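Local structure of TRNA (adenine(9)-n1)-methyltransferase (Sulfolobus acidocaldarius, 5A7Z) at residues G115-L120 and V151-Y156; E122-K127 and G200-K205. The protein catalyses the S-adenosyl-L-methionine-dependent methylation of adenosine 9 in tRNA at its N1 atom, giving N1-methyladenosine. One frame throughout, in Å; residues are numbered along the deposited sequence.

Contact 1. Residues G115-L120 and V151-Y156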
ATOM      1  N   GLY A 115      11.976  -6.689 -14.114  1.00 34.96           N
ATOM      2  CA  GLY A 115      12.925  -6.700 -15.235  1.00 37.44           C
ATOM      3  C   GLY A 115      13.855  -7.917 -15.229  1.00 35.73           C
ATOM      4  O   GLY A 115      14.089  -8.489 -16.244  1.00 40.05           O
ATOM      5  N   LEU A 116      14.324  -8.334 -14.058  1.00 38.46           N
ATOM      6  CA  LEU A 116      15.262  -9.455 -13.944  1.00 41.93           C
ATOM      7  C   LEU A 116      14.661 -10.875 -14.155  1.00 44.91           C
ATOM      8  O   LEU A 116      15.400 -11.848 -14.072  1.00 37.70           O
ATOM      9  CB  LEU A 116      15.962  -9.424 -12.558  1.00 44.30           C
ATOM     10  CG  LEU A 116      15.291 -10.151 -11.355  1.00 47.50           C
ATOM     11  CD1 LEU A 116      16.259 -10.251 -10.178  1.00 49.68           C
ATOM     12  CD2 LEU A 116      13.984  -9.510 -10.907  1.00 45.84           C
ATOM     13  N   PHE A 117      13.348 -10.993 -14.390  1.00 43.81           N
ATOM     14  CA  PHE A 117      12.650 -12.261 -14.164  1.00 43.48           C
ATOM     15  C   PHE A 117      13.320 -13.432 -14.888  1.00 45.89           C
ATOM     16  O   PHE A 117      13.558 -14.475 -14.297  1.00 44.28           O
ATOM     17  CB  PHE A 117      11.177 -12.172 -14.569  1.00 42.09           C
ATOM     18  CG  PHE A 117      10.358 -13.382 -14.150  1.00 42.16           C
ATOM     19  CD1 PHE A 117       9.986 -13.572 -12.806  1.00 42.10           C
ATOM     20  CD2 PHE A 117       9.974 -14.345 -15.087  1.00 39.21           C
ATOM     21  CE1 PHE A 117       9.263 -14.699 -12.420  1.00 39.11           C
ATOM     22  CE2 PHE A 117       9.246 -15.465 -14.704  1.00 36.34           C
ATOM     23  CZ  PHE A 117       8.891 -15.640 -13.370  1.00 36.44           C
ATOM     24  N   GLU A 118      13.702 -13.219 -16.137  1.00 46.29           N
ATOM     25  CA  GLU A 118      14.294 -14.276 -16.951  1.00 44.86           C
ATOM     26  C   GLU A 118      15.725 -14.673 -16.538  1.00 40.70           C
ATOM     27  O   GLU A 118      16.222 -15.677 -16.980  1.00 46.83           O
ATOM     28  CB  GLU A 118      14.234 -13.876 -18.425  1.00 49.17           C
ATOM     29  CG  GLU A 118      12.799 -13.659 -18.940  1.00 55.73           C
ATOM     30  CD  GLU A 118      11.948 -14.948 -18.935  1.00 61.16           C
ATOM     31  OE1 GLU A 118      12.505 -16.033 -19.230  1.00 64.41           O
ATOM     32  OE2 GLU A 118      10.723 -14.880 -18.656  1.00 59.99           O
ATOM     33  N   PHE A 119      16.340 -13.924 -15.631  1.00 42.90           N
ATOM     34  CA  PHE A 119      17.649 -14.278 -15.080  1.00 43.09           C
ATOM     35  C   PHE A 119      17.525 -15.171 -13.838  1.00 43.59           C
ATOM     36  O   PHE A 119      18.534 -15.618 -13.318  1.00 45.02           O
ATOM     37  CB  PHE A 119      18.419 -13.024 -14.642  1.00 52.87           C
ATOM     38  CG  PHE A 119      18.674 -12.024 -15.744  1.00 71.73           C
ATOM     39  CD1 PHE A 119      17.671 -11.155 -16.174  1.00 76.67           C
ATOM     40  CD2 PHE A 119      19.947 -11.875 -16.276  1.00 83.30           C
ATOM     41  CE1 PHE A 119      17.917 -10.213 -17.157  1.00 79.44           C
ATOM     42  CE2 PHE A 119      20.195 -10.930 -17.258  1.00 86.65           C
ATOM     43  CZ  PHE A 119      19.176 -10.099 -17.699  1.00 82.22           C
ATOM     44  N   LEU A 120      16.309 -15.357 -13.312  1.00 39.02           N
ATOM     45  CA  LEU A 120      16.113 -16.101 -12.080  1.00 36.99           C
ATOM     46  C   LEU A 120      16.097 -17.591 -12.367  1.00 37.22           C
ATOM     47  O   LEU A 120      15.587 -18.039 -13.385  1.00 33.06           O
ATOM     48  CB  LEU A 120      14.790 -15.711 -11.423  1.00 38.90           C
ATOM     49  CG  LEU A 120      14.645 -14.254 -10.963  1.00 41.21           C
ATOM     50  CD1 LEU A 120      13.226 -13.976 -10.465  1.00 36.96           C
ATOM     51  CD2 LEU A 120      15.694 -13.925  -9.903  1.00 41.43           C
ATOM     52  N   VAL A 151       6.577  -4.010 -12.790  1.00 34.80           N
ATOM     53  CA  VAL A 151       7.261  -3.643 -13.984  1.00 40.83           C
ATOM     54  C   VAL A 151       8.234  -4.681 -14.436  1.00 44.86           C
ATOM     55  O   VAL A 151       8.980  -5.225 -13.676  1.00 41.14           O
ATOM     56  CB  VAL A 151       7.936  -2.279 -13.845  1.00 41.92           C
ATOM     57  CG1 VAL A 151       9.094  -2.374 -12.900  1.00 46.44           C
ATOM     58  CG2 VAL A 151       8.416  -1.798 -15.187  1.00 45.69           C
ATOM     59  N   GLY A 152       8.195  -4.965 -15.711  1.00 62.87           N
ATOM     60  CA  GLY A 152       9.187  -5.850 -16.260  1.00 65.85           C
ATOM     61  C   GLY A 152       8.610  -6.804 -17.235  1.00 59.48           C
ATOM     62  O   GLY A 152       9.339  -7.416 -17.955  1.00 61.98           O
ATOM     63  N   LYS A 153       7.295  -6.922 -17.240  1.00 71.12           N
ATOM     64  CA  LYS A 153       6.583  -7.808 -18.143  1.00 71.92           C
ATOM     65  C   LYS A 153       5.225  -7.281 -18.383  1.00 75.99           C
ATOM     66  O   LYS A 153       4.467  -7.211 -17.469  1.00 91.01           O
ATOM     67  CB  LYS A 153       6.388  -9.169 -17.526  1.00 79.04           C
ATOM     68  CG  LYS A 153       7.645  -9.997 -17.325  1.00 80.78           C
ATOM     69  CD  LYS A 153       7.270 -11.405 -16.909  1.00 75.23           C
ATOM     70  CE  LYS A 153       6.662 -11.414 -15.528  1.00 65.32           C
ATOM     71  NZ  LYS A 153       6.387 -12.768 -15.028  1.00 65.65           N
ATOM     72  N   ALA A 154       4.904  -6.958 -19.620  1.00 72.05           N
ATOM     73  CA  ALA A 154       3.638  -6.353 -19.966  1.00 69.84           C
ATOM     74  C   ALA A 154       2.398  -7.264 -19.981  1.00 71.79           C
ATOM     75  O   ALA A 154       1.289  -6.770 -19.978  1.00 62.69           O
ATOM     76  CB  ALA A 154       3.778  -5.649 -21.301  1.00 67.07           C
ATOM     77  N   ASP A 155       2.588  -8.578 -19.986  1.00 74.42           N
ATOM     78  CA  ASP A 155       1.475  -9.524 -20.117  1.00 77.75           C
ATOM     79  C   ASP A 155       0.669  -9.819 -18.833  1.00 78.81           C
ATOM     80  O   ASP A 155      -0.546  -9.845 -18.864  1.00 73.97           O
ATOM     81  CB  ASP A 155       2.006 -10.845 -20.677  1.00 20.00           C
ATOM     82  CG  ASP A 155       3.040 -11.487 -19.773  1.00 20.00           C
ATOM     83  OD1 ASP A 155       3.402 -10.871 -18.749  1.00 20.00           O
ATOM     84  OD2 ASP A 155       3.547 -12.604 -20.006  1.00 20.00           O
ATOM     85  N   TYR A 156       1.369 -10.040 -17.730  1.00 74.46           N
ATOM     86  CA  TYR A 156       0.807 -10.372 -16.431  1.00 67.07           C
ATOM     87  C   TYR A 156      -0.400  -9.565 -15.970  1.00 65.90           C
ATOM     88  O   TYR A 156      -0.580  -8.467 -16.420  1.00 65.45           O
ATOM     89  CB  TYR A 156       1.889 -10.151 -15.407  1.00 66.73           C
ATOM     90  CG  TYR A 156       1.864 -11.142 -14.304  1.00 69.25           C
ATOM     91  CD1 TYR A 156       1.863 -12.490 -14.578  1.00 67.31           C
ATOM     92  CD2 TYR A 156       1.838 -10.736 -12.986  1.00 72.52           C
ATOM     93  CE1 TYR A 156       1.844 -13.416 -13.575  1.00 69.82           C
ATOM     94  CE2 TYR A 156       1.823 -11.657 -11.966  1.00 72.89           C
ATOM     95  CZ  TYR A 156       1.821 -12.998 -12.278  1.00 79.07           C
ATOM     96  OH  TYR A 156       1.796 -13.936 -11.285  1.00 82.81           O
TER
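Gly115 lies against Gly152 where two loops leave neighbouring parallel strands, 109-113 and 148-151, and the pair is nearly bare backbone: Gly115 N stands 3.6 Å from Gly152 CA. A side chain on Gly152 would run into Gly115 N, and its backbone angles already disfavour any residue with a CB. The amide of Gly115 is engaged by the carboxylate of Asp113, at the end of the first strand. A short 3-10 segment takes in Phe117 to Phe119, with Phe119 N bonded to Leu116 O and Leu120 N to Phe117 O. The ring of Phe117 leaves this turn on a chi1 of -171°, which sets CG beside the carbonyl carbon and opposite the amide nitrogen, and presents a face to the ammonium group of Lys153. NZ sits 3.9 Å from the ring centroid and only 10° off the normal, a well-centred cation-pi contact, with CD2 and CE2 as its nearest ring atoms. A bend at chi3 (-68°) in the otherwise extended lysine chain brings NZ there. Glu118 OE2 lies in the ring plane at its edge, 6.0 Å from Lys153 NZ. The link between the loops therefore combines close glycine packing with a charge held over a pi face, and the carboxylate at the ring edge would probably make that position somewhat more favourable for the lysine.

Contact 2. Residues E122-K127 and G200-K205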
ATOM      1  N   GLU A 122      14.544 -21.409 -11.257  1.00 31.54           N
ATOM      2  CA  GLU A 122      13.144 -21.813 -11.301  1.00 37.57           C
ATOM      3  C   GLU A 122      12.484 -21.666  -9.941  1.00 35.12           C
ATOM      4  O   GLU A 122      11.373 -21.227  -9.868  1.00 27.63           O
ATOM      5  CB  GLU A 122      12.991 -23.262 -11.826  1.00 39.99           C
ATOM      6  CG  GLU A 122      13.546 -23.449 -13.240  1.00 40.75           C
ATOM      7  CD  GLU A 122      13.176 -24.802 -13.846  1.00 42.12           C
ATOM      8  OE1 GLU A 122      12.946 -25.753 -13.085  1.00 37.40           O
ATOM      9  OE2 GLU A 122      13.087 -24.900 -15.086  1.00 42.25           O
ATOM     10  N   GLU A 123      13.214 -21.996  -8.871  1.00 35.20           N
ATOM     11  CA  GLU A 123      12.750 -21.792  -7.510  1.00 37.73           C
ATOM     12  C   GLU A 123      12.502 -20.295  -7.250  1.00 39.83           C
ATOM     13  O   GLU A 123      11.482 -19.908  -6.662  1.00 40.20           O
ATOM     14  CB  GLU A 123      13.812 -22.289  -6.503  1.00 41.34           C
ATOM     15  CG  GLU A 123      14.072 -23.787  -6.533  1.00 46.19           C
ATOM     16  CD  GLU A 123      14.773 -24.241  -7.810  1.00 48.77           C
ATOM     17  OE1 GLU A 123      15.743 -23.571  -8.229  1.00 47.82           O
ATOM     18  OE2 GLU A 123      14.307 -25.229  -8.426  1.00 50.55           O
ATOM     19  N   GLU A 124      13.470 -19.472  -7.646  1.00 37.10           N
ATOM     20  CA  GLU A 124      13.363 -18.021  -7.505  1.00 40.10           C
ATOM     21  C   GLU A 124      12.160 -17.445  -8.269  1.00 36.70           C
ATOM     22  O   GLU A 124      11.402 -16.643  -7.729  1.00 31.35           O
ATOM     23  CB  GLU A 124      14.656 -17.362  -7.983  1.00 45.98           C
ATOM     24  CG  GLU A 124      15.829 -17.587  -7.032  1.00 53.40           C
ATOM     25  CD  GLU A 124      17.187 -17.113  -7.579  1.00 59.57           C
ATOM     26  OE1 GLU A 124      17.372 -17.012  -8.825  1.00 59.22           O
ATOM     27  OE2 GLU A 124      18.095 -16.870  -6.739  1.00 73.10           O
ATOM     28  N   LYS A 125      11.992 -17.853  -9.519  1.00 32.06           N
ATOM     29  CA  LYS A 125      10.815 -17.447 -10.294  1.00 31.99           C
ATOM     30  C   LYS A 125       9.494 -17.776  -9.573  1.00 39.16           C
ATOM     31  O   LYS A 125       8.529 -16.972  -9.577  1.00 35.04           O
ATOM     32  CB  LYS A 125      10.826 -18.130 -11.618  1.00 30.81           C
ATOM     33  CG  LYS A 125      11.835 -17.559 -12.599  1.00 35.27           C
ATOM     34  CD  LYS A 125      11.870 -18.399 -13.851  1.00 36.80           C
ATOM     35  CE  LYS A 125      12.833 -17.848 -14.873  1.00 40.70           C
ATOM     36  NZ  LYS A 125      12.145 -17.797 -16.174  1.00 49.60           N
ATOM     37  N   GLU A 126       9.442 -18.961  -8.970  1.00 39.88           N
ATOM     38  CA  GLU A 126       8.196 -19.440  -8.400  1.00 44.05           C
ATOM     39  C   GLU A 126       7.897 -18.657  -7.139  1.00 36.36           C
ATOM     40  O   GLU A 126       6.812 -18.142  -6.999  1.00 36.40           O
ATOM     41  CB  GLU A 126       8.235 -20.947  -8.107  1.00 46.22           C
ATOM     42  CG  GLU A 126       6.889 -21.651  -8.285  1.00 54.81           C
ATOM     43  CD  GLU A 126       6.889 -23.111  -7.789  1.00 63.41           C
ATOM     44  OE1 GLU A 126       7.935 -23.793  -7.912  1.00 55.90           O
ATOM     45  OE2 GLU A 126       5.830 -23.581  -7.282  1.00 69.35           O
ATOM     46  N   LYS A 127       8.853 -18.600  -6.211  1.00 35.46           N
ATOM     47  CA  LYS A 127       8.732 -17.719  -5.044  1.00 38.48           C
ATOM     48  C   LYS A 127       8.281 -16.346  -5.468  1.00 32.37           C
ATOM     49  O   LYS A 127       7.317 -15.816  -4.961  1.00 38.97           O
ATOM     50  CB  LYS A 127      10.067 -17.543  -4.353  1.00 39.47           C
ATOM     51  CG  LYS A 127      10.490 -18.709  -3.500  1.00 44.65           C
ATOM     52  CD  LYS A 127      11.927 -18.519  -3.037  1.00 49.41           C
ATOM     53  CE  LYS A 127      12.040 -17.456  -1.966  1.00 53.09           C
ATOM     54  NZ  LYS A 127      12.212 -18.052  -0.611  1.00 59.89           N
ATOM     55  N   GLY A 200      13.129  -5.024  -6.302  1.00 40.94           N
ATOM     56  CA  GLY A 200      13.391  -5.992  -7.368  1.00 38.96           C
ATOM     57  C   GLY A 200      13.469  -7.388  -6.804  1.00 41.91           C
ATOM     58  O   GLY A 200      13.004  -7.640  -5.697  1.00 40.81           O
ATOM     59  N   GLY A 201      14.059  -8.294  -7.572  1.00 49.97           N
ATOM     60  CA  GLY A 201      14.216  -9.688  -7.163  1.00 52.93           C
ATOM     61  C   GLY A 201      15.594  -9.995  -6.586  1.00 54.51           C
ATOM     62  O   GLY A 201      16.544  -9.227  -6.774  1.00 58.88           O
ATOM     63  N   ILE A 202      15.696 -11.120  -5.900  1.00 57.37           N
ATOM     64  CA  ILE A 202      16.954 -11.594  -5.353  1.00 66.04           C
ATOM     65  C   ILE A 202      17.682 -12.422  -6.368  1.00 66.54           C
ATOM     66  O   ILE A 202      17.199 -13.435  -6.818  1.00 60.56           O
ATOM     67  CB  ILE A 202      16.743 -12.478  -4.137  1.00 71.62           C
ATOM     68  CG1 ILE A 202      15.831 -13.646  -4.498  1.00 80.06           C
ATOM     69  CG2 ILE A 202      16.161 -11.686  -2.993  1.00 69.70           C
ATOM     70  CD1 ILE A 202      15.989 -14.867  -3.613  1.00 82.52           C
ATOM     71  N   VAL A 203      18.860 -11.972  -6.737  1.00 73.80           N
ATOM     72  CA  VAL A 203      19.610 -12.652  -7.763  1.00 80.54           C
ATOM     73  C   VAL A 203      20.879 -13.240  -7.205  1.00 89.56           C
ATOM     74  O   VAL A 203      21.944 -12.697  -7.385  1.00 97.06           O
ATOM     75  CB  VAL A 203      19.944 -11.692  -8.902  1.00 79.32           C
ATOM     76  CG1 VAL A 203      20.570 -10.433  -8.358  1.00 74.55           C
ATOM     77  CG2 VAL A 203      20.855 -12.347  -9.914  1.00 81.50           C
ATOM     78  N   ASP A 204      20.767 -14.368  -6.530  1.00 97.47           N
ATOM     79  CA  ASP A 204      21.939 -15.105  -6.105  1.00 98.98           C
ATOM     80  C   ASP A 204      22.579 -14.485  -4.907  1.00 95.85           C
ATOM     81  O   ASP A 204      23.151 -13.408  -5.004  1.00 84.97           O
ATOM     82  CB  ASP A 204      22.950 -15.199  -7.248  1.00 20.00           C
ATOM     83  CG  ASP A 204      22.488 -16.119  -8.361  1.00 20.00           C
ATOM     84  OD1 ASP A 204      21.538 -16.898  -8.134  1.00 20.00           O
ATOM     85  OD2 ASP A 204      23.013 -16.134  -9.495  1.00 20.00           O
ATOM     86  N   LYS A 205      22.488 -15.181  -3.779  1.00100.72           N
ATOM     87  CA  LYS A 205      23.092 -14.736  -2.523  1.00 99.03           C
ATOM     88  C   LYS A 205      22.711 -13.327  -2.084  1.00100.52           C
ATOM     89  O   LYS A 205      23.499 -12.634  -1.453  1.00 93.17           O
ATOM     90  CB  LYS A 205      24.615 -14.828  -2.630  1.00 20.00           C
ATOM     91  CG  LYS A 205      25.142 -16.246  -2.779  1.00 20.00           C
ATOM     92  CD  LYS A 205      26.656 -16.263  -2.904  1.00 20.00           C
ATOM     93  CE  LYS A 205      27.184 -17.683  -3.030  1.00 20.00           C
ATOM     94  NZ  LYS A 205      28.666 -17.712  -3.179  1.00 20.00           N
TER
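Glu124, in the first turn of helix 122-142, extends its carboxylate to the backbone of Ile202 and the loop that follows it. The closer-packed part is at Ile202: the end of the glutamate lies beside the peptide carbonyl, OE2 3.6 Å from Ile202 O and CD 3.8 Å from the same oxygen. The isoleucine leaves to one side, but its end comes nearer, with CD1 4.3 Å from Glu124 OE2. Beyond CG the glutamate chain is extended (chi2 172°), which gives it the length to span two backbones whose nearest CA atoms are 7.7 Å apart. Toward solvent the contact is looser. Asp204 OD1 stands 3.7 Å from Glu124 OE2, so two carboxylates approach each other at the exposed rim, while Asp204 N is equally distant from OE2. Such a meeting of acceptors and like charges offers little attraction by itself; Glu124 OE1, however, is hydrogen-bonded to a residue just beyond the segments, which helps fix the group. Replacing Glu124 by alanine is likely to leave the partner of OE1 without its acceptor and open a gap beside Ile202 CD1. The helix start is also held by Asn121 OD1, which accepts from Glu124 N. Ile202 also packs on Arg208 of strand 208-209, which runs antiparallel to strand 196-202, itself flanked by parallel strands 109-113 and 175-178.

In the fold
The contacts have centres about 12 Å apart, and their segments alternate along the sequence: 115-120, 122-127, 151-156, then 200-205. Strand 109-113 and helix 122-142 lead into parallel strand 148-151 as a beta-alpha-beta unit, with strand 196-202 on the other side of 109-113 in the same sheet. Contact 1 thus joins the loops after two of these strands, and contact 2 sets the start of the helix against the end of the third. They touch directly: Leu120 CD2 packs on Ile202 O, and Glu118 forms a long, weak ion pair with Lys125. Both lie at the C-terminal ends of three neighbouring parallel strands in the SPOUT-class, TRM10-type methyltransferase domain.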